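Local coordinates for protein Adenylate/guanylate cyclase/hydrolase, alpha/beta fold family (Ruegeria pomeroyi, PDB 3MR7) that probably acts as an adenylate cyclase, this chain being the nucleotide cyclase catalytic domain of a longer protein that also has an alpha/beta-hydrolase family region, at residues A67-L75 with I141-F150; I126-D136 with I165-D173. One frame throughout, in Å; residues are numbered along the deposited sequence. Where two conformers were deposited one is given.

Contact 1. Residues A67-L75 with I141-F150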
loop_
_atom_site.group_PDB
_atom_site.type_symbol
_atom_site.label_atom_id
_atom_site.label_comp_id
_atom_site.label_asym_id
_atom_site.label_seq_id
_atom_site.Cartn_x
_atom_site.Cartn_y
_atom_site.Cartn_z
ATOM N N ALA A 67 -9.856 -11.933 19.532
ATOM C CA ALA A 67 -8.616 -11.524 18.887
ATOM C C ALA A 67 -7.844 -12.760 18.404
ATOM O O ALA A 67 -7.327 -12.794 17.297
ATOM C CB ALA A 67 -7.781 -10.700 19.834
ATOM N N GLN A 68 -7.806 -13.806 19.210
ATOM C CA GLN A 68 -7.146 -15.014 18.778
ATOM C C GLN A 68 -7.646 -15.501 17.404
ATOM O O GLN A 68 -6.831 -15.809 16.530
ATOM C CB GLN A 68 -7.293 -16.086 19.832
ATOM C CG GLN A 68 -6.083 -16.980 19.973
ATOM C CD GLN A 68 -6.292 -18.099 21.008
ATOM O OE1 GLN A 68 -7.283 -18.107 21.757
ATOM N NE2 GLN A 68 -5.350 -19.042 21.054
ATOM N N ALA A 69 -8.964 -15.552 17.190
ATOM C CA ALA A 69 -9.514 -16.148 15.958
ATOM C C ALA A 69 -9.185 -15.336 14.707
ATOM O O ALA A 69 -8.924 -15.896 13.651
ATOM C CB ALA A 69 -11.008 -16.357 16.070
ATOM N N ALA A 70 -9.205 -14.016 14.823
ATOM C CA ALA A 70 -8.750 -13.175 13.734
ATOM C C ALA A 70 -7.325 -13.568 13.370
ATOM O O ALA A 70 -7.005 -13.771 12.190
ATOM C CB ALA A 70 -8.816 -11.700 14.116
ATOM N N LEU A 71 -6.478 -13.713 14.383
ATOM C CA LEU A 71 -5.064 -13.928 14.120
ATOM C C LEU A 71 -4.757 -15.314 13.561
ATOM O O LEU A 71 -3.986 -15.436 12.621
ATOM C CB LEU A 71 -4.199 -13.603 15.343
ATOM C CG LEU A 71 -2.688 -13.655 15.083
ATOM C CD1 LEU A 71 -2.331 -12.897 13.810
ATOM C CD2 LEU A 71 -1.903 -13.103 16.269
ATOM N N ARG A 72 -5.357 -16.358 14.113
ATOM C CA ARG A 72 -5.101 -17.694 13.582
ATOM C C ARG A 72 -5.636 -17.780 12.170
ATOM O O ARG A 72 -5.097 -18.486 11.307
ATOM C CB ARG A 72 -5.772 -18.763 14.424
ATOM C CG ARG A 72 -5.185 -18.890 15.811
ATOM C CD ARG A 72 -6.149 -19.667 16.693
ATOM N NE ARG A 72 -5.565 -20.070 17.966
ATOM C CZ ARG A 72 -6.142 -20.937 18.791
ATOM N NH1 ARG A 72 -7.308 -21.489 18.469
ATOM N NH2 ARG A 72 -5.555 -21.262 19.934
ATOM N N CYS A 73 -6.710 -17.056 11.932
ATOM C CA CYS A 73 -7.292 -17.053 10.610
ATOM C C CYS A 73 -6.299 -16.463 9.601
ATOM O O CYS A 73 -6.049 -17.061 8.553
ATOM C CB CYS A 73 -8.615 -16.303 10.642
ATOM S SG CYS A 73 -9.415 -16.087 9.089
ATOM N N ALA A 74 -5.713 -15.314 9.928
ATOM C CA ALA A 74 -4.701 -14.677 9.056
ATOM C C ALA A 74 -3.436 -15.524 8.914
ATOM O O ALA A 74 -2.818 -15.589 7.856
ATOM C CB ALA A 74 -4.328 -13.259 9.573
ATOM N N LEU A 75 -3.024 -16.143 10.001
ATOM C CA LEU A 75 -1.853 -16.965 9.937
ATOM C C LEU A 75 -2.136 -18.180 9.044
ATOM O O LEU A 75 -1.274 -18.600 8.289
ATOM C CB LEU A 75 -1.446 -17.367 11.346
ATOM C CG LEU A 75 -0.667 -16.288 12.085
ATOM C CD1 LEU A 75 -0.531 -16.671 13.535
ATOM C CD2 LEU A 75 0.709 -16.106 11.464
ATOM N N ILE A 141 -2.638 -9.006 23.543
ATOM C CA ILE A 141 -3.649 -10.028 23.833
ATOM C C ILE A 141 -3.302 -11.364 23.214
ATOM O O ILE A 141 -3.720 -12.406 23.724
ATOM C CB ILE A 141 -5.044 -9.636 23.269
ATOM C CG1 ILE A 141 -5.642 -8.456 24.019
ATOM C CG2 ILE A 141 -5.997 -10.804 23.320
ATOM C CD1 ILE A 141 -6.964 -8.084 23.514
ATOM N N THR A 142 -2.548 -11.343 22.107
ATOM C CA THR A 142 -2.350 -12.573 21.332
ATOM C C THR A 142 -0.957 -13.197 21.430
ATOM O O THR A 142 -0.803 -14.392 21.190
ATOM C CB THR A 142 -2.726 -12.367 19.859
ATOM O OG1 THR A 142 -2.048 -11.215 19.373
ATOM C CG2 THR A 142 -4.213 -12.119 19.724
ATOM N N GLN A 143 0.041 -12.383 21.779
ATOM C CA GLN A 143 1.450 -12.797 21.890
ATOM C C GLN A 143 1.666 -14.212 22.434
ATOM O O GLN A 143 2.487 -14.966 21.927
ATOM C CB GLN A 143 2.190 -11.825 22.810
ATOM C CG GLN A 143 1.573 -11.787 24.244
ATOM C CD GLN A 143 2.142 -10.682 25.141
ATOM O OE1 GLN A 143 3.331 -10.330 25.058
ATOM N NE2 GLN A 143 1.288 -10.133 26.005
ATOM N N ASP A 144 0.959 -14.562 23.495
ATOM C CA ASP A 144 1.214 -15.843 24.131
ATOM C C ASP A 144 0.340 -16.973 23.626
ATOM O O ASP A 144 0.552 -18.120 23.976
ATOM C CB ASP A 144 1.095 -15.711 25.645
ATOM C CG ASP A 144 2.180 -14.851 26.220
ATOM O OD1 ASP A 144 3.350 -15.029 25.803
ATOM O OD2 ASP A 144 1.861 -13.994 27.067
ATOM N N ARG A 145 -0.631 -16.641 22.794
ATOM C CA ARG A 145 -1.528 -17.630 22.246
ATOM C C ARG A 145 -1.002 -18.207 20.940
ATOM O O ARG A 145 -1.428 -19.273 20.509
ATOM C CB ARG A 145 -2.909 -17.019 22.034
ATOM C CG ARG A 145 -3.657 -16.743 23.323
ATOM C CD ARG A 145 -3.829 -17.985 24.152
ATOM N NE ARG A 145 -3.599 -17.655 25.550
ATOM C CZ ARG A 145 -2.768 -18.327 26.339
ATOM N NH1 ARG A 145 -2.107 -19.378 25.871
ATOM N NH2 ARG A 145 -2.607 -17.955 27.601
ATOM N N VAL A 146 -0.064 -17.505 20.325
ATOM C CA VAL A 146 0.444 -17.896 19.027
ATOM C C VAL A 146 1.951 -18.085 19.130
ATOM O O VAL A 146 2.644 -17.202 19.623
ATOM C CB VAL A 146 0.126 -16.795 17.996
ATOM C CG1 VAL A 146 0.815 -17.073 16.693
ATOM C CG2 VAL A 146 -1.374 -16.667 17.786
ATOM N N SER A 147 2.465 -19.220 18.665
ATOM C CA SER A 147 3.919 -19.461 18.681
ATOM C C SER A 147 4.683 -18.564 17.715
ATOM O O SER A 147 5.844 -18.219 17.959
ATOM C CB SER A 147 4.225 -20.915 18.350
ATOM O OG SER A 147 3.251 -21.387 17.442
ATOM N N GLU A 148 4.036 -18.208 16.610
ATOM C CA GLU A 148 4.634 -17.340 15.606
ATOM C C GLU A 148 5.070 -16.003 16.206
ATOM O O GLU A 148 4.330 -15.378 16.972
ATOM C CB GLU A 148 3.668 -17.110 14.454
ATOM C CG GLU A 148 3.512 -18.282 13.521
ATOM C CD GLU A 148 2.389 -19.199 13.903
ATOM O OE1 GLU A 148 2.121 -19.337 15.115
ATOM O OE2 GLU A 148 1.773 -19.784 12.987
ATOM N N PRO A 149 6.290 -15.568 15.869
ATOM C CA PRO A 149 6.885 -14.346 16.418
ATOM C C PRO A 149 6.512 -13.067 15.650
ATOM O O PRO A 149 6.332 -13.075 14.434
ATOM C CB PRO A 149 8.381 -14.610 16.270
ATOM C CG PRO A 149 8.476 -15.453 15.038
ATOM C CD PRO A 149 7.241 -16.319 15.025
ATOM N N PHE A 150 6.417 -11.966 16.386
ATOM C CA PHE A 150 6.165 -10.661 15.807
ATOM C C PHE A 150 7.282 -9.727 16.160
ATOM O O PHE A 150 7.937 -9.908 17.165
ATOM C CB PHE A 150 4.855 -10.081 16.333
ATOM C CG PHE A 150 3.664 -10.686 15.705
ATOM C CD1 PHE A 150 2.942 -9.989 14.763
ATOM C CD2 PHE A 150 3.311 -11.990 16.002
ATOM C CE1 PHE A 150 1.854 -10.560 14.160
ATOM C CE2 PHE A 150 2.244 -12.565 15.403
ATOM C CZ PHE A 150 1.502 -11.853 14.469
#
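Ile141 lays its CG2 methyl against CB of Ala67, on the first turn of helix 67-84, where a side chain no larger than alanine lets the end of helix 136-142 come close: the CA atoms of Gln68 and Thr142 are only 6.0 Å apart. Thr142 follows with both of its branches. Its CG2 lies 3.8 Å from Ala67 CB, while chi1 of 52° puts OG1 between the backbone N and the carbonyl carbon and turns it back to O of Val138, its hydrogen-bond partner; with that buried hydroxyl satisfied, Leu71 CD2 can rest against it, 3.6 Å from Thr142 OG1. Arg145 and Gln68 cross obliquely. The aliphatic part of the arginine, with CB 3.7 Å from Gln68 CD, covers the amide, and bends at chi2 and chi3 carry its guanidinium away. Val146 divides its methyls: CG1 meets Leu75 CD1 tip to tip at 3.5 Å, and CG2 lies 3.9 Å from Leu71 CD2, a branched residue thus serving two leucines one turn apart. Glu148 approaches Leu75 from the opposite direction, its CD 3.9 Å from Leu75 CD1, and its OE2 is hydrogen-bonded to NE2 of Gln79 farther along the helix. Phe150 closes the row, its CZ 4.0 Å from Leu71 CD1 in an oblique approach. While Leu71 and Leu75 face this loop, Ala70 and Ala74 sit on strand 96-107, as expected of a helix lying on the sheet in the alpha/beta sandwich of a class III nucleotide cyclase domain.

Contact 2. Residues I126-D136 with I165-D173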
loop_
_atom_site.group_PDB
_atom_site.type_symbol
_atom_site.label_atom_id
_atom_site.label_comp_id
_atom_site.label_asym_id
_atom_site.label_seq_id
_atom_site.Cartn_x
_atom_site.Cartn_y
_atom_site.Cartn_z
ATOM N N ILE A 126 -0.039 -0.855 5.093
ATOM C CA ILE A 126 1.397 -0.752 5.309
ATOM C C ILE A 126 2.036 -2.116 5.533
ATOM O O ILE A 126 3.246 -2.226 5.489
ATOM C CB ILE A 126 1.720 0.097 6.517
ATOM C CG1 ILE A 126 1.341 -0.713 7.768
ATOM C CG2 ILE A 126 1.067 1.517 6.376
ATOM C CD1 ILE A 126 1.359 0.031 9.024
ATOM N N SER A 127 1.234 -3.150 5.764
ATOM C CA SER A 127 1.769 -4.492 5.975
ATOM C C SER A 127 2.610 -4.937 4.798
ATOM O O SER A 127 2.305 -4.614 3.667
ATOM C CB SER A 127 0.632 -5.491 6.144
ATOM O OG SER A 127 1.139 -6.808 6.140
ATOM N N GLU A 128 3.663 -5.702 5.025
ATOM C CA GLU A 128 4.338 -6.161 3.844
ATOM C C GLU A 128 3.645 -7.343 3.207
ATOM O O GLU A 128 2.876 -8.042 3.843
ATOM C CB GLU A 128 5.854 -6.272 3.974
ATOM C CG GLU A 128 6.446 -7.373 4.766
ATOM C CD GLU A 128 7.943 -7.106 4.970
ATOM O OE1 GLU A 128 8.343 -5.917 4.904
ATOM O OE2 GLU A 128 8.716 -8.066 5.183
ATOM N N PRO A 129 3.854 -7.509 1.909
ATOM C CA PRO A 129 3.091 -8.517 1.185
ATOM C C PRO A 129 3.377 -9.878 1.758
ATOM O O PRO A 129 4.534 -10.197 2.025
ATOM C CB PRO A 129 3.636 -8.408 -0.227
ATOM C CG PRO A 129 4.126 -6.974 -0.326
ATOM C CD PRO A 129 4.721 -6.718 1.018
ATOM N N GLY A 130 2.311 -10.647 1.961
ATOM C CA GLY A 130 2.407 -11.975 2.522
ATOM C C GLY A 130 2.490 -12.025 4.032
ATOM O O GLY A 130 2.538 -13.097 4.581
ATOM N N ALA A 131 2.488 -10.866 4.679
ATOM C CA ALA A 131 2.689 -10.758 6.099
ATOM C C ALA A 131 1.391 -10.375 6.764
ATOM O O ALA A 131 0.378 -10.308 6.118
ATOM C CB ALA A 131 3.763 -9.705 6.389
ATOM N N ILE A 132 1.443 -10.124 8.063
ATOM C CA ILE A 132 0.297 -9.709 8.832
ATOM C C ILE A 132 0.749 -8.609 9.788
ATOM O O ILE A 132 1.694 -8.807 10.531
ATOM C CB ILE A 132 -0.191 -10.827 9.732
ATOM C CG1 ILE A 132 -0.458 -12.098 8.952
ATOM C CG2 ILE A 132 -1.434 -10.391 10.449
ATOM C CD1 ILE A 132 -0.977 -13.212 9.827
ATOM N N CYS A 133 0.086 -7.453 9.778
ATOM C CA CYS A 133 0.384 -6.388 10.742
ATOM C C CYS A 133 -0.751 -6.258 11.737
ATOM O O CYS A 133 -1.908 -6.209 11.347
ATOM C CB CYS A 133 0.604 -5.056 10.038
ATOM S SG CYS A 133 2.236 -4.874 9.353
ATOM N N VAL A 134 -0.426 -6.225 13.018
ATOM C CA VAL A 134 -1.458 -6.108 14.052
ATOM C C VAL A 134 -1.150 -4.927 14.944
ATOM O O VAL A 134 0.011 -4.572 15.157
ATOM C CB VAL A 134 -1.530 -7.366 14.901
ATOM C CG1 VAL A 134 -1.319 -8.577 13.997
ATOM C CG2 VAL A 134 -0.462 -7.331 16.013
ATOM N N SER A 135 -2.175 -4.278 15.452
ATOM C CA SER A 135 -1.905 -3.158 16.321
ATOM C C SER A 135 -1.330 -3.734 17.612
ATOM O O SER A 135 -1.390 -4.951 17.846
ATOM C CB SER A 135 -3.178 -2.391 16.619
ATOM O OG SER A 135 -4.026 -3.188 17.434
ATOM N N ASP A 136 -0.789 -2.840 18.434
ATOM C CA ASP A 136 -0.213 -3.166 19.724
ATOM C C ASP A 136 -1.252 -3.750 20.661
ATOM O O ASP A 136 -0.951 -4.663 21.415
ATOM C CB ASP A 136 0.409 -1.913 20.354
ATOM C CG ASP A 136 1.179 -2.225 21.607
ATOM O OD1 ASP A 136 2.017 -3.128 21.548
ATOM O OD2 ASP A 136 0.954 -1.583 22.648
ATOM N N ILE A 165 -0.174 4.656 16.160
ATOM C CA ILE A 165 -0.336 3.324 16.722
ATOM C C ILE A 165 0.968 2.563 16.601
ATOM O O ILE A 165 1.669 2.706 15.615
ATOM C CB ILE A 165 -1.457 2.543 15.979
ATOM C CG1 ILE A 165 -2.816 2.921 16.544
ATOM C CG2 ILE A 165 -1.304 1.064 16.144
ATOM C CD1 ILE A 165 -3.346 4.187 16.038
ATOM N N ARG A 166 1.294 1.762 17.610
ATOM C CA ARG A 166 2.469 0.911 17.569
ATOM C C ARG A 166 2.070 -0.373 16.846
ATOM O O ARG A 166 1.103 -1.021 17.205
ATOM C CB ARG A 166 3.023 0.649 18.979
ATOM C CG ARG A 166 4.157 -0.381 19.041
ATOM C CD ARG A 166 5.140 -0.175 20.241
ATOM N NE ARG A 166 6.333 0.601 19.874
ATOM C CZ ARG A 166 6.540 1.867 20.221
ATOM N NH1 ARG A 166 5.646 2.499 20.971
ATOM N NH2 ARG A 166 7.639 2.502 19.832
ATOM N N VAL A 167 2.822 -0.711 15.808
ATOM C CA VAL A 167 2.472 -1.784 14.904
ATOM C C VAL A 167 3.475 -2.935 14.967
ATOM O O VAL A 167 4.694 -2.738 14.895
ATOM C CB VAL A 167 2.364 -1.213 13.465
ATOM C CG1 VAL A 167 2.236 -2.303 12.432
ATOM C CG2 VAL A 167 1.186 -0.231 13.388
ATOM N N TRP A 168 2.945 -4.141 15.114
ATOM C CA TRP A 168 3.763 -5.340 15.169
ATOM C C TRP A 168 3.510 -6.125 13.907
ATOM O O TRP A 168 2.380 -6.170 13.398
ATOM C CB TRP A 168 3.357 -6.182 16.363
ATOM C CG TRP A 168 3.613 -5.496 17.646
ATOM C CD1 TRP A 168 2.860 -4.514 18.219
ATOM C CD2 TRP A 168 4.705 -5.733 18.525
ATOM N NE1 TRP A 168 3.417 -4.122 19.400
ATOM C CE2 TRP A 168 4.554 -4.852 19.616
ATOM C CE3 TRP A 168 5.795 -6.620 18.507
ATOM C CZ2 TRP A 168 5.464 -4.817 20.679
ATOM C CZ3 TRP A 168 6.689 -6.590 19.555
ATOM C CH2 TRP A 168 6.529 -5.689 20.629
ATOM N N GLN A 169 4.558 -6.761 13.410
ATOM C CA GLN A 169 4.471 -7.484 12.155
ATOM C C GLN A 169 5.063 -8.874 12.200
ATOM O O GLN A 169 6.089 -9.130 12.819
ATOM C CB GLN A 169 5.160 -6.701 11.037
ATOM C CG GLN A 169 5.013 -7.333 9.663
ATOM C CD GLN A 169 5.683 -6.517 8.597
ATOM O OE1 GLN A 169 6.910 -6.437 8.555
ATOM N NE2 GLN A 169 4.889 -5.889 7.731
ATOM N N TRP A 170 4.411 -9.771 11.492
ATOM C CA TRP A 170 4.914 -11.099 11.312
ATOM C C TRP A 170 5.078 -11.340 9.831
ATOM O O TRP A 170 4.205 -11.000 9.030
ATOM C CB TRP A 170 3.914 -12.082 11.879
ATOM C CG TRP A 170 4.189 -13.478 11.491
ATOM C CD1 TRP A 170 4.956 -14.390 12.161
ATOM C CD2 TRP A 170 3.686 -14.143 10.343
ATOM N NE1 TRP A 170 4.965 -15.583 11.490
ATOM C CE2 TRP A 170 4.189 -15.459 10.371
ATOM C CE3 TRP A 170 2.843 -13.760 9.299
ATOM C CZ2 TRP A 170 3.887 -16.379 9.399
ATOM C CZ3 TRP A 170 2.556 -14.657 8.346
ATOM C CH2 TRP A 170 3.073 -15.959 8.392
ATOM N N VAL A 171 6.215 -11.897 9.458
ATOM C CA VAL A 171 6.415 -12.327 8.092
ATOM C C VAL A 171 6.685 -13.794 8.123
ATOM O O VAL A 171 7.183 -14.319 9.101
ATOM C CB VAL A 171 7.604 -11.637 7.403
ATOM C CG1 VAL A 171 7.538 -10.145 7.609
ATOM C CG2 VAL A 171 8.915 -12.200 7.914
ATOM N N PRO A 172 6.331 -14.473 7.045
ATOM C CA PRO A 172 6.591 -15.909 6.983
ATOM C C PRO A 172 8.074 -16.189 7.029
ATOM O O PRO A 172 8.889 -15.292 6.751
ATOM C CB PRO A 172 6.001 -16.323 5.641
ATOM C CG PRO A 172 5.644 -15.041 4.952
ATOM C CD PRO A 172 5.467 -13.999 5.959
ATOM N N ASP A 173 8.400 -17.427 7.386
ATOM C CA ASP A 173 9.768 -17.862 7.589
ATOM C C ASP A 173 10.719 -17.333 6.518
ATOM O O ASP A 173 11.920 -17.242 6.753
ATOM C CB ASP A 173 9.821 -19.393 7.668
ATOM C CG ASP A 173 9.286 -19.944 9.005
ATOM O OD1 ASP A 173 10.079 -20.527 9.779
ATOM O OD2 ASP A 173 8.077 -19.802 9.284
#
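Trp168 and Val134 face each other as an antiparallel hydrogen-bonded pair, and the indole starts its course there: Trp168 CB lies 4.0 Å from Val134 CG2. With CG anti to its own carbonyl carbon (chi1 -64°), the ring extends along the neighbouring chain rather than across it. CD1 comes next, 3.7 Å from Asp136 CA. NE1 then donates a hydrogen bond to Asp136 OD1, 2.7 Å long and bent to 144° at the hydrogen, reaching the carboxylate on its anti side. The two side chains run alongside each other, pointing the same way, with carboxylate and ring planes only 16° apart. Beyond NE1, CE2 and CZ2 still skirt the same oxygen, and His139 stacks on the ring. A phenylalanine here would probably leave Asp136 OD1 without its indole donor and the carboxylate freer to turn.

Within the cyclase sheet, strand 132-135 runs parallel to 96-107 on one flank and antiparallel to 161-170 on the other, and 151-158 lies beyond 161-170. Backbone hydrogen bonds run from Ile132 N to Trp170 O (3.1 Å) and from Val134 N to Trp168 O (2.8 Å), each pair with its reciprocal bond. Bulky Ile132 and Trp170 turn to the face that helix 67-84 covers, Ile132 CG1 meeting Trp170 CE3 obliquely at 3.7 Å. On the other face Cys133 and Val167 are in contact, Cys133 CB 4.0 Å from Val167 CG1, and Leu123 of helix 115-126 lies against Val167. Ser135 suits the strand's end, its OG capping the helix that follows through a weak bond to Val138 N and also hydrogen-bonding to Asn101. Gly130, at positive phi in a type II turn, brings its O up to the rim of the Pro172 ring, 3.4 Å from Pro172 CD.

The centres of contacts 1 and 2 are about 12 Å apart, and their segments alternate along the chain: 67-75, 126-136, 141-150, then 165-173. Strand 132-135 leads straight into helix 136-142, whose end opens segment 141-150, and the loop after it returns through strand 151-158 to strand 161-170. Contact 1 lies on the sheet face that carries Ile132 and Trp170 of contact 2, and the two touch directly: Ala74 of helix 67-84 packs on Ile132, and the Phe150 ring meets that of Trp170 with planes at about 40°. Helix 67-84 and the 141-150 segment thus form a layer over one face of the sheet to which the strands of contact 2 belong.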